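PDB 3AIN: 303aa long hypothetical esterase from Sulfolobus tokodaii, which hydrolyses carboxylic ester bonds as a thermostable carboxylesterase of the hormone-sensitive-lipase-like group. Local coordinates for residues A[194-208]-A[256-269]. The protein carries 1 engineered substitution. Numbering follows the deposited sequence.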
ATOM      1  N   VAL A 194     -13.262   2.845   0.074  1.00 11.15           N
ATOM      2  CA  VAL A 194     -12.125   2.129  -0.535  1.00 10.17           C
ATOM      3  C   VAL A 194     -12.416   1.902  -2.029  1.00  9.39           C
ATOM      4  O   VAL A 194     -13.399   1.242  -2.360  1.00 10.50           O
ATOM      5  CB  VAL A 194     -11.996   0.740   0.090  1.00 11.84           C
ATOM      6  CG1 VAL A 194     -10.869  -0.058  -0.618  1.00 12.01           C
ATOM      7  CG2 VAL A 194     -11.714   0.866   1.616  1.00 12.94           C
ATOM      8  N   LEU A 195     -11.686   2.610  -2.898  1.00  8.73           N
ATOM      9  CA  LEU A 195     -11.987   2.612  -4.337  1.00  8.58           C
ATOM     10  C   LEU A 195     -10.842   1.886  -5.038  1.00  9.55           C
ATOM     11  O   LEU A 195      -9.709   2.358  -5.025  1.00 10.41           O
ATOM     12  CB  LEU A 195     -12.085   4.059  -4.869  1.00 10.07           C
ATOM     13  CG  LEU A 195     -13.034   4.960  -4.043  1.00  9.45           C
ATOM     14  CD1 LEU A 195     -13.108   6.335  -4.688  1.00 11.57           C
ATOM     15  CD2 LEU A 195     -14.455   4.343  -3.983  1.00 11.25           C
ATOM     16  N   ILE A 196     -11.120   0.665  -5.506  1.00  9.11           N
ATOM     17  CA  ILE A 196     -10.091  -0.183  -6.093  1.00  9.92           C
ATOM     18  C   ILE A 196     -10.180  -0.088  -7.613  1.00 10.17           C
ATOM     19  O   ILE A 196     -11.202  -0.453  -8.185  1.00 10.50           O
ATOM     20  CB  ILE A 196     -10.321  -1.665  -5.694  1.00  8.60           C
ATOM     21  CG1 ILE A 196     -10.409  -1.772  -4.163  1.00 10.76           C
ATOM     22  CG2 ILE A 196      -9.142  -2.510  -6.238  1.00  7.95           C
ATOM     23  CD1 ILE A 196     -10.902  -3.148  -3.665  1.00 11.71           C
ATOM     24  N   TYR A 197      -9.150   0.508  -8.219  1.00  8.34           N
ATOM     25  CA  TYR A 197      -9.163   0.893  -9.643  1.00 10.12           C
ATOM     26  C   TYR A 197     -10.547   1.294 -10.168  1.00 12.04           C
ATOM     27  O   TYR A 197     -11.123   0.654 -11.049  1.00 10.23           O
ATOM     28  CB  TYR A 197      -8.453  -0.123 -10.567  1.00 10.28           C
ATOM     29  CG  TYR A 197      -8.551  -1.603 -10.197  1.00 10.67           C
ATOM     30  CD1 TYR A 197      -9.746  -2.292 -10.344  1.00 10.51           C
ATOM     31  CD2 TYR A 197      -7.473  -2.258  -9.581  1.00  7.12           C
ATOM     32  CE1 TYR A 197      -9.844  -3.636  -9.985  1.00  9.84           C
ATOM     33  CE2 TYR A 197      -7.580  -3.582  -9.184  1.00 10.92           C
ATOM     34  CZ  TYR A 197      -8.786  -4.239  -9.334  1.00 10.65           C
ATOM     35  OH  TYR A 197      -8.873  -5.595  -9.015  1.00 11.50           O
ATOM     36  N   PRO A 198     -11.097   2.369  -9.614  1.00  9.88           N
ATOM     37  CA  PRO A 198     -12.473   2.737  -9.965  1.00  8.43           C
ATOM     38  C   PRO A 198     -12.586   3.319 -11.356  1.00  8.90           C
ATOM     39  O   PRO A 198     -11.655   3.974 -11.845  1.00  9.95           O
ATOM     40  CB  PRO A 198     -12.806   3.825  -8.934  1.00  9.43           C
ATOM     41  CG  PRO A 198     -11.465   4.469  -8.677  1.00  9.83           C
ATOM     42  CD  PRO A 198     -10.542   3.249  -8.565  1.00  9.90           C
ATOM     43  N   ALA A 199     -13.777   3.184 -11.928  1.00  9.93           N
ATOM     44  CA  ALA A 199     -14.171   3.975 -13.087  1.00 11.86           C
ATOM     45  C   ALA A 199     -14.859   5.243 -12.577  1.00 11.42           C
ATOM     46  O   ALA A 199     -15.854   5.175 -11.857  1.00 12.69           O
ATOM     47  CB  ALA A 199     -15.145   3.170 -13.946  1.00 13.80           C
ATOM     48  N   VAL A 200     -14.292   6.394 -12.911  1.00  9.82           N
ATOM     49  CA  VAL A 200     -14.848   7.651 -12.419  1.00 11.38           C
ATOM     50  C   VAL A 200     -15.287   8.640 -13.496  1.00 11.38           C
ATOM     51  O   VAL A 200     -15.919   9.644 -13.188  1.00 12.91           O
ATOM     52  CB  VAL A 200     -13.894   8.327 -11.421  1.00  9.82           C
ATOM     53  CG1 VAL A 200     -13.585   7.413 -10.238  1.00 13.64           C
ATOM     54  CG2 VAL A 200     -12.591   8.791 -12.114  1.00 10.86           C
ATOM     55  N   SER A 201     -14.988   8.352 -14.767  1.00 11.04           N
ATOM     56  CA  SER A 201     -15.382   9.260 -15.821  1.00 13.27           C
ATOM     57  C   SER A 201     -15.462   8.523 -17.150  1.00 11.29           C
ATOM     58  O   SER A 201     -14.569   7.736 -17.476  1.00 11.97           O
ATOM     59  CB  SER A 201     -14.354  10.419 -15.917  1.00 12.78           C
ATOM     60  OG  SER A 201     -14.784  11.432 -16.835  1.00 15.09           O
ATOM     61  N   PHE A 202     -16.362   8.973 -18.016  1.00 12.41           N
ATOM     62  CA  PHE A 202     -16.196   8.722 -19.444  1.00 12.05           C
ATOM     63  C   PHE A 202     -14.878   9.348 -19.896  1.00 12.75           C
ATOM     64  O   PHE A 202     -14.558  10.466 -19.500  1.00 12.04           O
ATOM     65  CB  PHE A 202     -17.358   9.367 -20.206  1.00 11.13           C
ATOM     66  CG  PHE A 202     -17.300   9.157 -21.685  1.00 11.11           C
ATOM     67  CD1 PHE A 202     -16.958  10.194 -22.534  1.00 14.06           C
ATOM     68  CD2 PHE A 202     -17.569   7.906 -22.236  1.00 14.88           C
ATOM     69  CE1 PHE A 202     -16.969  10.017 -23.930  1.00 17.00           C
ATOM     70  CE2 PHE A 202     -17.509   7.708 -23.619  1.00 18.48           C
ATOM     71  CZ  PHE A 202     -17.124   8.749 -24.457  1.00 17.74           C
ATOM     72  N   ASP A 203     -14.143   8.648 -20.727  1.00  9.89           N
ATOM     73  CA  ASP A 203     -12.782   9.031 -21.053  1.00  9.85           C
ATOM     74  C   ASP A 203     -12.418   8.753 -22.491  1.00 11.78           C
ATOM     75  O   ASP A 203     -12.481   7.670 -22.905  1.00 11.76           O
ATOM     76  CB  ASP A 203     -11.849   8.299 -20.078  1.00  7.80           C
ATOM     77  CG  ASP A 203     -10.351   8.599 -20.266  1.00 10.39           C
ATOM     78  OD1 ASP A 203     -10.026   9.524 -20.919  1.00 10.75           O
ATOM     79  OD2 ASP A 203      -9.572   7.859 -19.707  1.00 11.51           O
ATOM     80  N   LEU A 204     -12.051   9.785 -23.231  1.00 10.09           N
ATOM     81  CA  LEU A 204     -11.474   9.653 -24.554  1.00  8.45           C
ATOM     82  C   LEU A 204     -10.104  10.321 -24.652  1.00 11.02           C
ATOM     83  O   LEU A 204      -9.593  10.439 -25.692  1.00 10.50           O
ATOM     84  CB  LEU A 204     -12.356  10.258 -25.636  1.00 20.00           C
ATOM     85  CG  LEU A 204     -13.693   9.579 -25.822  1.00 20.00           C
ATOM     86  CD1 LEU A 204     -14.513  10.394 -26.824  1.00 20.00           C
ATOM     87  CD2 LEU A 204     -13.518   8.184 -26.333  1.00 20.00           C
ATOM     88  N   ILE A 205      -9.564  10.712 -23.501  1.00  8.58           N
ATOM     89  CA  ILE A 205      -8.376  11.542 -23.484  1.00  8.81           C
ATOM     90  C   ILE A 205      -7.198  11.179 -22.575  1.00  8.00           C
ATOM     91  O   ILE A 205      -6.159  11.634 -22.816  1.00  9.04           O
ATOM     92  CB  ILE A 205      -8.744  13.023 -23.178  1.00  8.62           C
ATOM     93  CG1 ILE A 205      -9.504  13.105 -21.880  1.00 10.00           C
ATOM     94  CG2 ILE A 205      -9.591  13.579 -24.247  1.00 10.18           C
ATOM     95  CD1 ILE A 205      -9.789  14.500 -21.432  1.00  8.84           C
ATOM     96  N   THR A 206      -7.386  10.415 -21.515  1.00  8.88           N
ATOM     97  CA  THR A 206      -6.201  10.162 -20.685  1.00  8.05           C
ATOM     98  C   THR A 206      -5.094   9.389 -21.397  1.00 11.45           C
ATOM     99  O   THR A 206      -5.351   8.514 -22.201  1.00  9.77           O
ATOM    100  CB  THR A 206      -6.493   9.488 -19.312  1.00  9.78           C
ATOM    101  OG1 THR A 206      -7.040   8.181 -19.521  1.00  9.62           O
ATOM    102  CG2 THR A 206      -7.506  10.353 -18.475  1.00  7.82           C
ATOM    103  N   LYS A 207      -3.861   9.656 -21.015  1.00  9.77           N
ATOM    104  CA  LYS A 207      -2.734   8.972 -21.609  1.00  8.11           C
ATOM    105  C   LYS A 207      -2.781   7.474 -21.277  1.00  9.88           C
ATOM    106  O   LYS A 207      -2.484   6.640 -22.141  1.00 10.14           O
ATOM    107  CB  LYS A 207      -1.427   9.616 -21.143  1.00 13.37           C
ATOM    108  CG  LYS A 207      -0.178   8.891 -21.671  1.00 19.96           C
ATOM    109  CD  LYS A 207       0.865   9.882 -22.147  1.00 39.89           C
ATOM    110  CE  LYS A 207       2.088   9.162 -22.711  1.00 43.07           C
ATOM    111  NZ  LYS A 207       2.166   9.328 -24.187  1.00 46.71           N
ATOM    112  N   SER A 208      -3.164   7.133 -20.049  1.00  9.82           N
ATOM    113  CA  SER A 208      -3.282   5.700 -19.692  1.00  9.56           C
ATOM    114  C   SER A 208      -4.304   4.957 -20.555  1.00 10.49           C
ATOM    115  O   SER A 208      -4.116   3.777 -20.885  1.00 10.22           O
ATOM    116  CB  SER A 208      -3.535   5.500 -18.182  1.00 10.68           C
ATOM    117  OG  SER A 208      -4.805   6.029 -17.801  1.00  9.66           O
ATOM    118  N   LEU A 256      -9.083   5.440   0.468  1.00 12.08           N
ATOM    119  CA  LEU A 256      -7.928   4.721  -0.103  1.00 10.58           C
ATOM    120  C   LEU A 256      -8.282   4.514  -1.559  1.00 11.84           C
ATOM    121  O   LEU A 256      -9.320   3.931  -1.840  1.00 11.54           O
ATOM    122  CB  LEU A 256      -7.753   3.358   0.571  1.00 12.50           C
ATOM    123  CG  LEU A 256      -6.679   2.467  -0.097  1.00 12.46           C
ATOM    124  CD1 LEU A 256      -5.298   3.130   0.060  1.00 15.22           C
ATOM    125  CD2 LEU A 256      -6.657   1.032   0.511  1.00 11.81           C
ATOM    126  N   ILE A 257      -7.408   4.948  -2.467  1.00 12.18           N
ATOM    127  CA  ILE A 257      -7.643   4.735  -3.892  1.00 10.13           C
ATOM    128  C   ILE A 257      -6.477   3.999  -4.496  1.00 10.17           C
ATOM    129  O   ILE A 257      -5.351   4.442  -4.400  1.00  9.89           O
ATOM    130  CB  ILE A 257      -7.873   6.063  -4.625  1.00 12.36           C
ATOM    131  CG1 ILE A 257      -9.135   6.711  -4.040  1.00 12.92           C
ATOM    132  CG2 ILE A 257      -8.009   5.805  -6.130  1.00 12.77           C
ATOM    133  CD1 ILE A 257      -9.462   8.078  -4.646  1.00 14.18           C
ATOM    134  N   ILE A 258      -6.749   2.788  -4.968  1.00 10.02           N
ATOM    135  CA  ILE A 258      -5.702   1.930  -5.524  1.00  8.99           C
ATOM    136  C   ILE A 258      -5.804   1.958  -7.051  1.00 11.50           C
ATOM    137  O   ILE A 258      -6.876   1.774  -7.612  1.00 10.46           O
ATOM    138  CB  ILE A 258      -5.957   0.488  -5.051  1.00  8.43           C
ATOM    139  CG1 ILE A 258      -5.550   0.348  -3.591  1.00  8.27           C
ATOM    140  CG2 ILE A 258      -5.183  -0.535  -5.884  1.00 13.55           C
ATOM    141  CD1 ILE A 258      -6.053  -0.930  -2.942  1.00 11.31           C
ATOM    142  N   THR A 259      -4.697   2.266  -7.716  1.00  8.80           N
ATOM    143  CA  THR A 259      -4.684   2.164  -9.172  1.00  9.06           C
ATOM    144  C   THR A 259      -3.633   1.151  -9.582  1.00  8.35           C
ATOM    145  O   THR A 259      -2.844   0.688  -8.755  1.00 10.49           O
ATOM    146  CB  THR A 259      -4.370   3.501  -9.845  1.00 11.24           C
ATOM    147  OG1 THR A 259      -3.137   4.025  -9.324  1.00 17.62           O
ATOM    148  CG2 THR A 259      -5.506   4.517  -9.627  1.00 12.02           C
ATOM    149  N   ALA A 260      -3.746   0.687 -10.825  1.00 11.05           N
ATOM    150  CA  ALA A 260      -2.796  -0.299 -11.366  1.00 11.55           C
ATOM    151  C   ALA A 260      -2.025   0.340 -12.517  1.00 12.16           C
ATOM    152  O   ALA A 260      -2.605   1.051 -13.339  1.00 10.62           O
ATOM    153  CB  ALA A 260      -3.577  -1.538 -11.867  1.00 10.39           C
ATOM    154  N   GLU A 261      -0.722   0.057 -12.587  1.00 11.43           N
ATOM    155  CA  GLU A 261       0.158   0.696 -13.556  1.00 13.75           C
ATOM    156  C   GLU A 261      -0.305   0.488 -15.011  1.00 13.14           C
ATOM    157  O   GLU A 261      -0.383   1.441 -15.785  1.00 13.78           O
ATOM    158  CB  GLU A 261       1.592   0.194 -13.378  1.00 13.54           C
ATOM    159  CG  GLU A 261       2.543   0.835 -14.400  1.00 17.54           C
ATOM    160  CD  GLU A 261       4.012   0.483 -14.154  1.00 18.66           C
ATOM    161  OE1 GLU A 261       4.294  -0.569 -13.555  1.00 16.32           O
ATOM    162  OE2 GLU A 261       4.868   1.185 -14.716  1.00 25.90           O
ATOM    163  N   HIS A 262      -0.634  -0.747 -15.363  1.00 11.31           N
ATOM    164  CA  HIS A 262      -0.931  -1.073 -16.763  1.00 13.93           C
ATOM    165  C   HIS A 262      -2.437  -1.108 -16.995  1.00 14.97           C
ATOM    166  O   HIS A 262      -2.952  -2.024 -17.615  1.00 21.39           O
ATOM    167  CB  HIS A 262      -0.339  -2.443 -17.116  1.00 13.46           C
ATOM    168  CG  HIS A 262       1.143  -2.523 -16.921  1.00 13.35           C
ATOM    169  ND1 HIS A 262       2.013  -1.633 -17.517  1.00 21.83           N
ATOM    170  CD2 HIS A 262       1.897  -3.295 -16.100  1.00 17.11           C
ATOM    171  CE1 HIS A 262       3.233  -1.835 -17.050  1.00 23.31           C
ATOM    172  NE2 HIS A 262       3.206  -2.902 -16.270  1.00 19.99           N
ATOM    173  N   ASP A 263      -3.136  -0.090 -16.533  1.00 13.92           N
ATOM    174  CA  ASP A 263      -4.608  -0.090 -16.507  1.00 11.95           C
ATOM    175  C   ASP A 263      -5.060   1.139 -17.284  1.00 10.03           C
ATOM    176  O   ASP A 263      -4.573   2.261 -17.003  1.00  9.12           O
ATOM    177  CB  ASP A 263      -5.048   0.051 -15.050  1.00 12.01           C
ATOM    178  CG  ASP A 263      -6.537  -0.066 -14.853  1.00 11.23           C
ATOM    179  OD1 ASP A 263      -7.328   0.144 -15.816  1.00  9.76           O
ATOM    180  OD2 ASP A 263      -6.930  -0.087 -13.647  1.00 14.70           O
ATOM    181  N   PRO A 264      -5.928   0.967 -18.302  1.00  9.52           N
ATOM    182  CA  PRO A 264      -6.407   2.178 -18.959  1.00 10.23           C
ATOM    183  C   PRO A 264      -7.099   3.167 -18.000  1.00 10.65           C
ATOM    184  O   PRO A 264      -7.174   4.361 -18.327  1.00 11.42           O
ATOM    185  CB  PRO A 264      -7.395   1.650 -20.026  1.00 10.75           C
ATOM    186  CG  PRO A 264      -7.871   0.343 -19.470  1.00  8.59           C
ATOM    187  CD  PRO A 264      -6.618  -0.236 -18.820  1.00 11.05           C
ATOM    188  N   LEU A 265      -7.636   2.683 -16.877  1.00  8.39           N
ATOM    189  CA  LEU A 265      -8.305   3.565 -15.892  1.00  9.84           C
ATOM    190  C   LEU A 265      -7.349   4.248 -14.918  1.00  8.71           C
ATOM    191  O   LEU A 265      -7.800   4.927 -13.969  1.00  9.50           O
ATOM    192  CB  LEU A 265      -9.332   2.792 -15.052  1.00 10.91           C
ATOM    193  CG  LEU A 265     -10.467   2.023 -15.738  1.00 22.65           C
ATOM    194  CD1 LEU A 265     -11.599   1.644 -14.761  1.00 15.01           C
ATOM    195  CD2 LEU A 265     -11.005   2.669 -16.963  1.00 16.80           C
ATOM    196  N   ARG A 266      -6.043   3.984 -15.041  1.00  8.43           N
ATOM    197  CA  ARG A 266      -5.104   4.485 -14.035  1.00  7.62           C
ATOM    198  C   ARG A 266      -5.253   5.998 -13.859  1.00 10.91           C
ATOM    199  O   ARG A 266      -5.321   6.497 -12.719  1.00  9.01           O
ATOM    200  CB  ARG A 266      -3.667   4.172 -14.447  1.00  8.11           C
ATOM    201  CG  ARG A 266      -2.636   4.488 -13.380  1.00 10.94           C
ATOM    202  CD  ARG A 266      -1.228   4.372 -14.003  1.00 13.77           C
ATOM    203  NE  ARG A 266      -0.997   5.471 -14.942  1.00 16.96           N
ATOM    204  CZ  ARG A 266      -0.351   5.367 -16.103  1.00 26.11           C
ATOM    205  NH1 ARG A 266       0.130   4.197 -16.505  1.00 19.95           N
ATOM    206  NH2 ARG A 266      -0.205   6.438 -16.886  1.00 20.40           N
ATOM    207  N   ASP A 267      -5.087   6.744 -14.944  1.00  8.94           N
ATOM    208  CA  ASP A 267      -5.035   8.197 -14.793  1.00  9.22           C
ATOM    209  C   ASP A 267      -6.327   8.739 -14.165  1.00  9.99           C
ATOM    210  O   ASP A 267      -6.293   9.655 -13.339  1.00  9.17           O
ATOM    211  CB  ASP A 267      -4.730   8.888 -16.123  1.00  9.23           C
ATOM    212  CG  ASP A 267      -3.321   8.597 -16.616  1.00 10.87           C
ATOM    213  OD1 ASP A 267      -2.518   8.013 -15.860  1.00 11.16           O
ATOM    214  OD2 ASP A 267      -2.982   9.060 -17.718  1.00 11.86           O
ATOM    215  N   GLN A 268      -7.477   8.265 -14.602  1.00  9.81           N
ATOM    216  CA  GLN A 268      -8.710   8.813 -14.039  1.00  9.63           C
ATOM    217  C   GLN A 268      -8.886   8.466 -12.559  1.00 11.76           C
ATOM    218  O   GLN A 268      -9.445   9.253 -11.802  1.00 10.56           O
ATOM    219  CB  GLN A 268      -9.939   8.426 -14.886  1.00 11.94           C
ATOM    220  CG  GLN A 268     -10.286   6.958 -14.833  1.00 10.92           C
ATOM    221  CD  GLN A 268     -11.459   6.645 -15.736  1.00 12.08           C
ATOM    222  OE1 GLN A 268     -11.375   6.754 -16.963  1.00 19.03           O
ATOM    223  NE2 GLN A 268     -12.586   6.410 -15.129  1.00  8.74           N
ATOM    224  N   GLY A 269      -8.392   7.305 -12.123  1.00 10.23           N
ATOM    225  CA  GLY A 269      -8.328   7.045 -10.670  1.00  9.36           C
ATOM    226  C   GLY A 269      -7.533   8.100  -9.934  1.00 13.78           C
ATOM    227  O   GLY A 269      -7.915   8.500  -8.840  1.00 10.54           O
TER
HETATM  228  O   HOH W   1      -8.754   3.675 -11.654  1.00 11.66           O
HETATM  229  O   HOH W   2      -9.904   5.174 -19.247  1.00 16.82           O
HETATM  230  O   HOH W   3      -7.790   6.776 -17.123  1.00 11.47           O
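S208 and D267 bind reciprocally at the starts of helices 207-212 and 266-278. D267 N donates to S208 OG (3.0 Å, 163° at the hydrogen), while S208 N reaches D267 OD2 (3.0 Å) from above the carboxylate plane. With OG between its backbone N and carbonyl carbon (chi1 66°), S208 donates to P264 O at 2.9 Å. D267 OD1 forms a salt bridge with R266 NH2, and S208 CB lies over one face of that guanidinium. Water 3 accepts from Q268 N and donates to T206 OG1. D203 OD1 accepts from I205 N and T206 N, an Asx turn and Asx motif preceding the T206 N-cap. Before them, parallel strands 192-196 and 255-260 pair through L195 N to L256 O (2.9 Å), I258 N to L195 O (3.0 Å) and a more bent Y197 N to I258 O (2.7 Å). L195 and I257 run side by side, their CD1 atoms 4.0 Å apart; A199 CB meets L265 CD1. D263 OD2 comes 3.4 Å from Y197 CB, ring and carboxylate planes 66° apart, and Y197 OH is hydrogen-bonded to V296 N. Backbone bonds thus join the alpha/beta-hydrolase strands, while side-chain and water-mediated bonds with apolar packing hold the following loops and helix starts.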